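Local coordinates for nitrogenase molybdenum-iron protein alpha chain (Clostridium pasteurianum, PDB 4WES) that carries the iron-molybdenum cofactor, shares an [8Fe-7S] cluster with the beta chain, and as part of nitrogenase reduces dinitrogen to ammonium, at residues 213-216 against 221-224; 229-234 against 316-321; 488-493 against 497-502. All coordinates share one frame; numbering follows the deposited sequence.

Interaction 1 (213-216 against 221-224)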
loop_
_atom_site.group_PDB
_atom_site.type_symbol
_atom_site.label_atom_id
_atom_site.label_comp_id
_atom_site.label_asym_id
_atom_site.label_seq_id
_atom_site.Cartn_x
_atom_site.Cartn_y
_atom_site.Cartn_z
ATOM N N LEU A 213 36.520 -9.417 20.764
ATOM C CA LEU A 213 36.190 -10.826 20.581
ATOM C C LEU A 213 34.745 -11.115 21.014
ATOM O O LEU A 213 34.312 -10.659 22.087
ATOM C CB LEU A 213 37.115 -11.717 21.397
ATOM C CG LEU A 213 38.619 -11.685 21.092
ATOM C CD1 LEU A 213 39.316 -12.775 21.883
ATOM C CD2 LEU A 213 38.900 -11.790 19.608
ATOM N N GLY A 214 34.042 -11.931 20.233
ATOM C CA GLY A 214 32.682 -12.311 20.596
ATOM C C GLY A 214 31.736 -11.135 20.490
ATOM O O GLY A 214 30.943 -10.842 21.404
ATOM N N GLU A 215 31.807 -10.469 19.358
ATOM C CA GLU A 215 30.968 -9.332 19.041
ATOM C C GLU A 215 30.600 -9.437 17.570
ATOM O O GLU A 215 31.497 -9.546 16.716
ATOM C CB GLU A 215 31.687 -8.023 19.328
ATOM C CG GLU A 215 31.004 -6.818 18.750
ATOM C CD GLU A 215 29.548 -6.677 19.133
ATOM O OE1 GLU A 215 28.740 -6.295 18.255
ATOM O OE2 GLU A 215 29.220 -6.943 20.320
ATOM N N TYR A 216 29.289 -9.410 17.272
ATOM C CA TYR A 216 28.807 -9.828 15.960
ATOM C C TYR A 216 28.105 -8.724 15.184
ATOM O O TYR A 216 27.499 -8.955 14.163
ATOM C CB TYR A 216 27.999 -11.118 16.106
ATOM C CG TYR A 216 28.818 -12.167 16.809
ATOM C CD1 TYR A 216 29.766 -12.903 16.119
ATOM C CD2 TYR A 216 28.686 -12.386 18.161
ATOM C CE1 TYR A 216 30.577 -13.809 16.749
ATOM C CE2 TYR A 216 29.480 -13.319 18.816
ATOM C CZ TYR A 216 30.426 -14.035 18.113
ATOM O OH TYR A 216 31.234 -14.964 18.738
ATOM N N ASP A 221 25.966 -2.695 16.422
ATOM C CA ASP A 221 26.655 -2.545 17.710
ATOM C C ASP A 221 28.181 -2.342 17.565
ATOM O O ASP A 221 28.755 -1.552 18.312
ATOM C CB ASP A 221 26.443 -3.788 18.579
ATOM C CG ASP A 221 25.126 -3.867 19.296
ATOM O OD1 ASP A 221 24.315 -2.906 19.257
ATOM O OD2 ASP A 221 24.898 -4.968 19.885
ATOM N N ALA A 222 28.818 -3.131 16.707
ATOM C CA ALA A 222 30.276 -3.088 16.624
ATOM C C ALA A 222 30.745 -1.760 16.053
ATOM O O ALA A 222 31.747 -1.179 16.502
ATOM C CB ALA A 222 30.815 -4.215 15.786
ATOM N N TRP A 223 30.028 -1.240 15.047
ATOM C CA TRP A 223 30.394 0.052 14.496
ATOM C C TRP A 223 30.310 1.151 15.545
ATOM O O TRP A 223 31.114 2.094 15.543
ATOM C CB TRP A 223 29.544 0.383 13.276
ATOM C CG TRP A 223 29.784 -0.532 12.125
ATOM C CD1 TRP A 223 30.988 -1.102 11.758
ATOM C CD2 TRP A 223 28.829 -0.984 11.165
ATOM N NE1 TRP A 223 30.836 -1.847 10.618
ATOM C CE2 TRP A 223 29.526 -1.797 10.232
ATOM C CE3 TRP A 223 27.458 -0.763 10.970
ATOM C CZ2 TRP A 223 28.902 -2.417 9.190
ATOM C CZ3 TRP A 223 26.827 -1.399 9.912
ATOM C CH2 TRP A 223 27.565 -2.199 9.025
ATOM N N GLU A 224 29.349 1.044 16.457
ATOM C CA GLU A 224 29.221 2.047 17.512
ATOM C C GLU A 224 30.361 1.939 18.531
ATOM O O GLU A 224 30.884 2.977 18.958
ATOM C CB GLU A 224 27.825 1.940 18.155
ATOM C CG GLU A 224 27.645 2.816 19.383
ATOM C CD GLU A 224 27.828 4.315 19.221
ATOM O OE1 GLU A 224 27.906 4.981 20.272
ATOM O OE2 GLU A 224 27.868 4.803 18.057
HETATM O O HOH W 1 26.234 -7.075 18.501
HETATM O O HOH W 2 26.892 -6.302 21.662
#
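Glu215 ends strand 209-215 and reaches across to the first turn of helix 221-232, where it meets Asp221 and Ala222. The close-packed part is small. Glu215 CG lies 3.9 Å from Ala222 CB, and this methyl is the apolar floor of the contact. Glu215 OE1 comes within 3.4 Å of Asp221 CB and 3.5 Å of Ala222 N. No direct hydrogen bond joins the two segments. The carboxylate of Glu215 is brought there by a CG anti to the backbone N (chi1 167°) and a bend at chi2 (54°).

The other side is looser and wet, although all three residues are buried. The two carboxylates stay apart, with Glu215 OE1 4.4 Å from Asp221 OD2, and their planes are turned 50° to each other. Two waters fill in between. One water bridges Glu215 OE1 (2.6 Å) and Asp221 OD2 (2.9 Å). A second bridges Glu215 OE2 (2.8 Å) and the same Asp221 OD2.

Both acids have further partners. Glu215 OE1 accepts from Asn217 N. Asp221 OD2 is bonded to Tyr484 OH, and Asp221 OD1 takes the backbone N of Tyr490 and of Ala491.

The contact belongs to the beta-alpha-beta unit of strand 209-215, helix 221-232 and strand 235-239. It sits at the turn from strand to helix, next to Tyr216, which lines the pocket of the iron-molybdenum cofactor. The side chain of Glu215 is about 7 Å from that cluster. Two buried acids this close would probably repel each other if both were charged. The bridging waters and the N-H and hydroxyl partners are consistent with a polar network that eases this repulsion.

Interaction 2 (229-234 against 316-321)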
loop_
_atom_site.group_PDB
_atom_site.type_symbol
_atom_site.label_atom_id
_atom_site.label_comp_id
_atom_site.label_asym_id
_atom_site.label_seq_id
_atom_site.Cartn_x
_atom_site.Cartn_y
_atom_site.Cartn_z
ATOM N N LEU A 229 36.057 3.801 20.356
ATOM C CA LEU A 229 37.429 3.322 20.543
ATOM C C LEU A 229 38.384 4.089 19.643
ATOM O O LEU A 229 39.494 4.470 20.075
ATOM C CB LEU A 229 37.502 1.818 20.256
ATOM C CG LEU A 229 36.778 0.936 21.266
ATOM C CD1 LEU A 229 36.711 -0.508 20.786
ATOM C CD2 LEU A 229 37.412 1.041 22.629
ATOM N N GLU A 230 37.989 4.306 18.395
ATOM C CA GLU A 230 38.852 5.026 17.469
ATOM C C GLU A 230 38.987 6.508 17.866
ATOM O O GLU A 230 40.084 7.091 17.682
ATOM C CB GLU A 230 38.321 4.852 16.035
ATOM C CG GLU A 230 38.547 3.414 15.574
ATOM C CD GLU A 230 37.869 2.999 14.273
ATOM O OE1 GLU A 230 38.234 1.896 13.780
ATOM O OE2 GLU A 230 37.020 3.729 13.699
ATOM N N LYS A 231 37.942 7.119 18.421
ATOM C CA LYS A 231 38.055 8.493 18.922
ATOM C C LYS A 231 39.105 8.612 20.039
ATOM O O LYS A 231 39.835 9.607 20.106
ATOM C CB LYS A 231 36.713 8.990 19.497
ATOM C CG LYS A 231 35.729 9.594 18.545
ATOM C CD LYS A 231 34.427 9.927 19.275
ATOM C CE LYS A 231 34.579 11.154 20.129
ATOM N NZ LYS A 231 33.237 11.703 20.465
ATOM N N ILE A 232 39.196 7.594 20.883
ATOM C CA ILE A 232 40.162 7.623 21.969
ATOM C C ILE A 232 41.584 7.423 21.421
ATOM O O ILE A 232 42.568 7.965 21.987
ATOM C CB ILE A 232 39.799 6.570 23.016
ATOM C CG1 ILE A 232 38.491 6.978 23.705
ATOM C CG2 ILE A 232 40.924 6.414 24.010
ATOM C CD1 ILE A 232 37.844 5.878 24.509
ATOM N N GLY A 233 41.696 6.645 20.343
ATOM C CA GLY A 233 42.998 6.434 19.706
ATOM C C GLY A 233 43.411 4.993 19.537
ATOM O O GLY A 233 44.533 4.743 19.073
ATOM N N TYR A 234 42.562 4.044 19.878
ATOM C CA TYR A 234 42.892 2.646 19.640
ATOM C C TYR A 234 42.823 2.300 18.169
ATOM O O TYR A 234 42.052 2.906 17.397
ATOM C CB TYR A 234 41.928 1.730 20.401
ATOM C CG TYR A 234 42.041 1.871 21.910
ATOM C CD1 TYR A 234 43.118 1.314 22.609
ATOM C CD2 TYR A 234 41.091 2.576 22.637
ATOM C CE1 TYR A 234 43.246 1.444 23.978
ATOM C CE2 TYR A 234 41.206 2.718 24.003
ATOM C CZ TYR A 234 42.283 2.167 24.678
ATOM O OH TYR A 234 42.408 2.287 26.032
ATOM N N ILE A 316 34.740 10.024 27.293
ATOM C CA ILE A 316 33.650 9.632 28.213
ATOM C C ILE A 316 32.814 10.868 28.560
ATOM O O ILE A 316 31.578 10.842 28.463
ATOM C CB ILE A 316 34.191 8.946 29.485
ATOM C CG1 ILE A 316 34.703 7.540 29.159
ATOM C CG2 ILE A 316 33.116 8.884 30.561
ATOM C CD1 ILE A 316 35.496 6.926 30.267
ATOM N N ALA A 317 33.470 11.959 28.949
ATOM C CA ALA A 317 32.724 13.122 29.388
ATOM C C ALA A 317 31.882 13.728 28.263
ATOM O O ALA A 317 30.717 14.093 28.490
ATOM C CB ALA A 317 33.666 14.163 29.951
ATOM N N GLU A 318 32.450 13.803 27.054
ATOM C CA GLU A 318 31.716 14.418 25.964
ATOM C C GLU A 318 30.553 13.528 25.512
ATOM O O GLU A 318 29.462 14.010 25.184
ATOM C CB GLU A 318 32.598 14.805 24.792
ATOM C CG GLU A 318 33.038 13.730 23.893
ATOM C CD GLU A 318 34.073 14.218 22.922
ATOM O OE1 GLU A 318 34.465 15.398 22.988
ATOM O OE2 GLU A 318 34.526 13.412 22.130
ATOM N N GLU A 319 30.777 12.211 25.468
ATOM C CA GLU A 319 29.730 11.279 25.060
ATOM C C GLU A 319 28.556 11.298 26.057
ATOM O O GLU A 319 27.383 11.314 25.668
ATOM C CB GLU A 319 30.313 9.883 24.920
ATOM C CG GLU A 319 31.267 9.696 23.741
ATOM C CD GLU A 319 30.592 9.691 22.380
ATOM O OE1 GLU A 319 29.417 9.249 22.263
ATOM O OE2 GLU A 319 31.282 9.998 21.387
ATOM N N ILE A 320 28.872 11.319 27.348
ATOM C CA ILE A 320 27.826 11.329 28.363
ATOM C C ILE A 320 27.098 12.670 28.329
ATOM O O ILE A 320 25.860 12.712 28.410
ATOM C CB ILE A 320 28.386 11.006 29.743
ATOM C CG1 ILE A 320 28.803 9.534 29.795
ATOM C CG2 ILE A 320 27.357 11.343 30.840
ATOM C CD1 ILE A 320 29.408 9.094 31.096
ATOM N N ALA A 321 27.836 13.760 28.188
ATOM C CA ALA A 321 27.166 15.064 28.146
ATOM C C ALA A 321 26.148 15.128 27.025
ATOM O O ALA A 321 25.093 15.738 27.184
ATOM C CB ALA A 321 28.176 16.202 28.056
#
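Lys231 NZ is gripped by two carboxylates of helix 306-334. It donates to Glu318 OE2 at 2.7 Å and to Glu319 OE2 at 2.8 Å. Both bonds are salt bridges, and the three residues form one network. Each oxygen is met on its anti side. The ammonium lies 35° out of the carboxylate plane of Glu318 and 18° out of that of Glu319.

The lysine comes from the direction opposite to the two acids. Lys231 CE lies 3.0 Å from Glu318 OE2, closer than to Glu319 OE2. The neighbouring glutamates use different shapes to reach the same nitrogen. Glu318 runs extended beyond CG, whereas Glu319 bends at chi2. The extended and the bent chain thus bring two OE2 atoms from adjacent residues to one ammonium.

The surroundings of the acids differ. Glu318 is exposed, whereas Glu319 is buried and its OE2 also makes a salt bridge with Arg227. Beside the network, Ile232 packs on Leu308, Thr312 and Val315 of helix 306-334.

The lysine stands in the last turn of helix 221-232. That helix ends in a Schellman motif with Gly233 at positive phi as the C-prime residue. Tyr234 N donates to Leu229 O at 3.1 Å, and Gly233 N pairs with Glu230 O. The backbone O of Lys231 accepts from Arg311 NH1.

This salt-bridge network joins the end of helix 221-232 to helix 306-334, away from the cluster sites. Two adjacent acids around one ammonium would favour a charged lysine. The added arginine probably helps balance the negative charge of buried Glu319.

Interaction 3 (488-493 against 497-502)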
loop_
_atom_site.group_PDB
_atom_site.type_symbol
_atom_site.label_atom_id
_atom_site.label_comp_id
_atom_site.label_asym_id
_atom_site.label_seq_id
_atom_site.Cartn_x
_atom_site.Cartn_y
_atom_site.Cartn_z
ATOM N N GLY A 488 18.745 -0.764 16.494
ATOM C CA GLY A 488 20.135 -0.792 16.895
ATOM C C GLY A 488 20.943 0.317 16.255
ATOM O O GLY A 488 20.494 0.931 15.290
ATOM N N PRO A 489 22.125 0.575 16.771
ATOM C CA PRO A 489 22.803 -0.202 17.813
ATOM C C PRO A 489 22.140 -0.048 19.171
ATOM O O PRO A 489 21.583 1.014 19.467
ATOM C CB PRO A 489 24.210 0.422 17.833
ATOM C CG PRO A 489 24.012 1.814 17.332
ATOM C CD PRO A 489 22.977 1.670 16.271
ATOM N N TYR A 490 22.253 -1.091 19.995
ATOM C CA TYR A 490 21.913 -0.981 21.411
ATOM C C TYR A 490 23.170 -0.971 22.288
ATOM O O TYR A 490 23.066 -0.593 23.442
ATOM C CB TYR A 490 20.970 -2.096 21.855
ATOM C CG TYR A 490 19.528 -1.909 21.421
ATOM C CD1 TYR A 490 19.048 -0.763 20.745
ATOM C CD2 TYR A 490 18.575 -2.893 21.742
ATOM C CE1 TYR A 490 17.723 -0.623 20.406
ATOM C CE2 TYR A 490 17.218 -2.725 21.413
ATOM C CZ TYR A 490 16.822 -1.562 20.750
ATOM O OH TYR A 490 15.490 -1.343 20.397
ATOM N N ALA A 491 24.342 -1.311 21.720
ATOM C CA ALA A 491 25.615 -1.152 22.434
ATOM C C ALA A 491 26.151 0.263 22.288
ATOM O O ALA A 491 25.762 1.007 21.394
ATOM C CB ALA A 491 26.629 -2.165 21.878
ATOM N N GLY A 492 27.116 0.576 23.140
ATOM C CA GLY A 492 27.780 1.872 23.095
ATOM C C GLY A 492 26.906 3.007 23.609
ATOM O O GLY A 492 25.760 2.803 24.045
ATOM N N PHE A 493 27.454 4.216 23.552
ATOM C CA PHE A 493 26.759 5.356 24.102
ATOM C C PHE A 493 25.495 5.676 23.320
ATOM O O PHE A 493 24.449 5.935 23.914
ATOM C CB PHE A 493 27.684 6.568 24.122
ATOM C CG PHE A 493 28.760 6.494 25.168
ATOM C CD1 PHE A 493 28.470 6.628 26.509
ATOM C CD2 PHE A 493 30.084 6.326 24.814
ATOM C CE1 PHE A 493 29.473 6.586 27.464
ATOM C CE2 PHE A 493 31.082 6.298 25.759
ATOM C CZ PHE A 493 30.778 6.413 27.089
ATOM N N VAL A 497 20.834 5.309 24.184
ATOM C CA VAL A 497 19.738 6.184 23.781
ATOM C C VAL A 497 18.733 5.423 22.916
ATOM O O VAL A 497 17.512 5.549 23.110
ATOM C CB VAL A 497 20.304 7.419 23.087
ATOM C CG1 VAL A 497 19.188 8.290 22.516
ATOM C CG2 VAL A 497 21.208 8.211 24.043
ATOM N N ASN A 498 19.220 4.646 21.937
ATOM C CA ASN A 498 18.312 3.891 21.087
ATOM C C ASN A 498 17.470 2.913 21.931
ATOM O O ASN A 498 16.242 2.809 21.757
ATOM C CB ASN A 498 19.077 3.167 20.009
ATOM C CG ASN A 498 19.784 4.097 19.054
ATOM O OD1 ASN A 498 19.352 5.238 18.842
ATOM N ND2 ASN A 498 20.826 3.586 18.408
ATOM N N PHE A 499 18.149 2.183 22.799
ATOM C CA PHE A 499 17.494 1.188 23.635
ATOM C C PHE A 499 16.487 1.857 24.567
ATOM O O PHE A 499 15.347 1.387 24.688
ATOM C CB PHE A 499 18.566 0.461 24.471
ATOM C CG PHE A 499 18.002 -0.546 25.430
ATOM C CD1 PHE A 499 17.737 -0.238 26.751
ATOM C CD2 PHE A 499 17.755 -1.845 25.038
ATOM C CE1 PHE A 499 17.193 -1.172 27.629
ATOM C CE2 PHE A 499 17.234 -2.776 25.922
ATOM C CZ PHE A 499 16.960 -2.429 27.197
ATOM N N GLY A 500 16.883 2.932 25.224
ATOM C CA GLY A 500 15.988 3.563 26.175
ATOM C C GLY A 500 14.739 4.127 25.550
ATOM O O GLY A 500 13.638 3.948 26.088
ATOM N N HIS A 501 14.851 4.768 24.400
ATOM C CA HIS A 501 13.658 5.295 23.755
ATOM C C HIS A 501 12.738 4.194 23.307
ATOM O O HIS A 501 11.511 4.334 23.379
ATOM C CB HIS A 501 13.987 6.285 22.640
ATOM C CG HIS A 501 14.333 7.641 23.149
ATOM N ND1 HIS A 501 13.434 8.427 23.843
ATOM C CD2 HIS A 501 15.510 8.308 23.135
ATOM C CE1 HIS A 501 14.043 9.548 24.192
ATOM N NE2 HIS A 501 15.309 9.489 23.804
ATOM N N GLU A 502 13.290 3.106 22.771
ATOM C CA GLU A 502 12.459 1.994 22.389
ATOM C C GLU A 502 11.732 1.399 23.592
ATOM O O GLU A 502 10.569 0.955 23.487
ATOM C CB GLU A 502 13.267 0.947 21.626
ATOM C CG GLU A 502 13.600 1.400 20.215
ATOM C CD GLU A 502 12.407 1.463 19.266
ATOM O OE1 GLU A 502 11.477 0.730 19.467
ATOM O OE2 GLU A 502 12.502 2.208 18.272
#
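Tyr490 lies against the face of helix 492-507 that carries Asn498, Phe499 and Glu502. Beyond CB, CG stands beside the backbone N, opposite the carbonyl carbon (chi1 -76°), and this lays the ring against Phe499. CG is 4.0 Å from Phe499 CB. CD1 and CE1 sit by the backbone N and CA of Phe499, and this CA stands over the ring face in a CH-pi contact. Along the other edge of the ring, over the same face, CD2 touches Phe499 CD2 at 3.6 Å, and CE2 is close to the same carbon. The pair is edge-to-face, with the edge of Phe499 toward the face of Tyr490, centroids 5.3 Å apart and planes at 88°. CZ also reaches Phe499 CA. At the tip, OH lies 3.3 Å from Glu502 CG and has a weak hydrogen bond with Asn487 ND2. The Tyr490 ring also meets that of Tyr484.

Beside the ring, Asn498 ND2 donates to Pro489 O at 2.9 Å. The bond is nearly straight (165°). It lies in the carbonyl plane, on a lone pair, and close to the amide plane of Asn498. The same ND2 rests 3.6 Å from Pro489 CD. The peptide bond before Pro489 is cis.

The fold here is a loop turning back on its own helix: residues 488-490 fold back against it, pinned by one hydrogen bond from the Asn498 side-chain amide and a T-shaped aromatic pair. The Tyr490 side chain is about 10 Å from the iron-molybdenum cofactor.

How the interactions relate
Along the chain, interaction 1 comes first, then interaction 2, then interaction 3. Interactions 1 and 2 share helix 221-232, one near its start and the other at its end, with centres about 17 Å apart. Helix 492-507 and the loop before it meet both. Hydrogen bonds from Asp221 join interactions 1 and 3, whose centres are about 14 Å apart. Interactions 2 and 3, with centres about 17 Å apart, touch through Phe493, which packs on Glu319 and Ile320 of helix 306-334. The three contacts thus tie three helices together. Interaction 1 lies beside the cofactor pocket, interaction 3 somewhat farther off, and interaction 2 away from the annotated sites.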